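Local coordinates for protein beta-lactamase (Klebsiella pneumoniae, PDB 6HUH) that probably hydrolyses beta-lactam antibiotics to substituted beta-amino acids, as a member of the class D beta-lactamases, at residues A[234-239]-A[247-252]. Residues are numbered along the deposited sequence; the frame is centred on the assembly and turned at random.
Sequences HTVIQK and LRAREE
H234, V236 and Q238, alternate residues on one face of strand 228-238, meet R248, A249 and E252 of the C-terminal helix 245-264, which packs on the antiparallel sheet of the class D beta-lactamase fold. The N-to-C directions of the short segments make 138°, and their axes approach to 7.6 Å.

The apolar centre belongs to V236 and A249. Branched V236 can touch two partners: CG2 lies 3.7 Å from A249 CB, while CG1 faces the aliphatic CD of R248. Alanine suits this place because its single methyl lets the helix backbone come close: V236 CA and A249 CA are 5.9 Å apart. F219 of the adjoining strand 215-225 also touches A249.

Polar bonds flank this centre. At the strand's C-terminal end R248, aliphatic along its chain and polar at its tip, brings its guanidinium edge to Q238, where NE makes a weak bond to OE1. Further back along the strand, buried H234 can use both ring nitrogens; ND1 bonds to C26 O. With CG anti to the backbone N (chi1 -177°), the imidazole reaches the helix, and NE2 gives its N-H to E252 OE2 at 2.8 Å. OE2 lies close to the imidazole plane, whereas NE2 approaches from above the carboxylate, 43° out of its plane.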
# COMPACT_ATOMS: atom_id res chain seq x y z
N HIS A 234 -16.26 -16.71 1.35
CA HIS A 234 -17.44 -16.28 2.11
C HIS A 234 -18.29 -15.27 1.35
O HIS A 234 -17.75 -14.34 0.76
CB HIS A 234 -17.04 -15.77 3.50
CG HIS A 234 -18.19 -15.36 4.39
ND1 HIS A 234 -19.23 -16.22 4.66
CD2 HIS A 234 -18.38 -14.21 5.08
CE1 HIS A 234 -20.03 -15.56 5.49
NE2 HIS A 234 -19.56 -14.36 5.77
N THR A 235 -19.62 -15.46 1.36
CA THR A 235 -20.56 -14.53 0.72
C THR A 235 -21.53 -13.94 1.71
O THR A 235 -21.92 -14.61 2.67
CB THR A 235 -21.31 -15.14 -0.46
OG1 THR A 235 -22.03 -16.26 -0.00
CG2 THR A 235 -20.40 -15.51 -1.62
N VAL A 236 -21.91 -12.68 1.49
CA VAL A 236 -22.88 -11.98 2.32
C VAL A 236 -23.98 -11.52 1.39
O VAL A 236 -23.72 -10.72 0.49
CB VAL A 236 -22.27 -10.79 3.11
CG1 VAL A 236 -23.36 -9.95 3.76
CG2 VAL A 236 -21.27 -11.28 4.15
N ILE A 237 -25.19 -12.00 1.60
CA ILE A 237 -26.32 -11.54 0.80
C ILE A 237 -27.17 -10.65 1.69
O ILE A 237 -27.68 -11.10 2.73
CB ILE A 237 -27.09 -12.68 0.05
CG1 ILE A 237 -26.29 -13.21 -1.19
CG2 ILE A 237 -28.46 -12.20 -0.41
CD1 ILE A 237 -25.16 -14.21 -0.94
N GLN A 238 -27.29 -9.37 1.32
CA GLN A 238 -28.03 -8.38 2.10
C GLN A 238 -28.62 -7.28 1.24
O GLN A 238 -28.24 -7.10 0.08
CB GLN A 238 -27.14 -7.77 3.19
CG GLN A 238 -25.79 -7.25 2.68
CD GLN A 238 -25.45 -5.88 3.20
OE1 GLN A 238 -24.77 -5.75 4.23
NE2 GLN A 238 -25.87 -4.84 2.49
N LYS A 239 -29.55 -6.52 1.83
CA LYS A 239 -30.15 -5.33 1.24
C LYS A 239 -29.12 -4.23 1.55
O LYS A 239 -28.60 -4.20 2.67
CB LYS A 239 -31.48 -5.01 1.96
CG LYS A 239 -32.46 -4.14 1.16
CD LYS A 239 -32.20 -2.61 1.23
CE LYS A 239 -32.64 -1.94 2.51
NZ LYS A 239 -32.12 -0.55 2.61
N LEU A 247 -17.44 -5.92 3.28
CA LEU A 247 -16.70 -5.55 4.50
C LEU A 247 -17.22 -6.35 5.72
O LEU A 247 -16.49 -6.54 6.70
CB LEU A 247 -16.69 -4.03 4.72
CG LEU A 247 -16.39 -3.15 3.50
CD1 LEU A 247 -16.18 -1.69 3.91
CD2 LEU A 247 -15.17 -3.65 2.68
N ARG A 248 -18.45 -6.85 5.63
CA ARG A 248 -19.10 -7.69 6.62
C ARG A 248 -18.59 -9.13 6.38
O ARG A 248 -18.58 -9.95 7.30
CB ARG A 248 -20.63 -7.63 6.44
CG ARG A 248 -21.38 -7.90 7.70
CD ARG A 248 -22.88 -8.07 7.46
NE ARG A 248 -23.63 -6.81 7.33
CZ ARG A 248 -24.04 -6.06 8.34
NH1 ARG A 248 -23.80 -6.43 9.60
NH2 ARG A 248 -24.73 -4.95 8.12
N ALA A 249 -18.16 -9.42 5.14
CA ALA A 249 -17.63 -10.73 4.75
C ALA A 249 -16.21 -10.88 5.30
O ALA A 249 -15.94 -11.86 6.00
CB ALA A 249 -17.66 -10.88 3.23
N ARG A 250 -15.33 -9.86 5.05
CA ARG A 250 -13.93 -9.76 5.48
C ARG A 250 -13.80 -9.87 7.00
O ARG A 250 -12.92 -10.55 7.51
CB ARG A 250 -13.33 -8.44 4.97
CG ARG A 250 -11.83 -8.27 5.25
CD ARG A 250 -11.24 -7.02 4.60
NE ARG A 250 -10.79 -6.00 5.56
CZ ARG A 250 -9.68 -6.08 6.29
NH1 ARG A 250 -8.89 -7.14 6.22
NH2 ARG A 250 -9.36 -5.10 7.13
N GLU A 251 -14.72 -9.19 7.69
CA GLU A 251 -14.85 -9.14 9.14
C GLU A 251 -15.12 -10.56 9.69
O GLU A 251 -14.40 -11.01 10.58
CB GLU A 251 -15.99 -8.18 9.47
CG GLU A 251 -16.19 -7.82 10.92
CD GLU A 251 -17.33 -6.84 11.08
OE1 GLU A 251 -17.05 -5.62 11.17
OE2 GLU A 251 -18.51 -7.27 11.03
N GLU A 252 -16.13 -11.25 9.12
CA GLU A 252 -16.60 -12.59 9.51
C GLU A 252 -15.56 -13.69 9.26
O GLU A 252 -15.53 -14.69 9.98
CB GLU A 252 -17.95 -12.93 8.85
CG GLU A 252 -19.15 -12.30 9.55
CD GLU A 252 -20.40 -12.16 8.71
OE1 GLU A 252 -21.03 -11.07 8.76
OE2 GLU A 252 -20.77 -13.13 8.00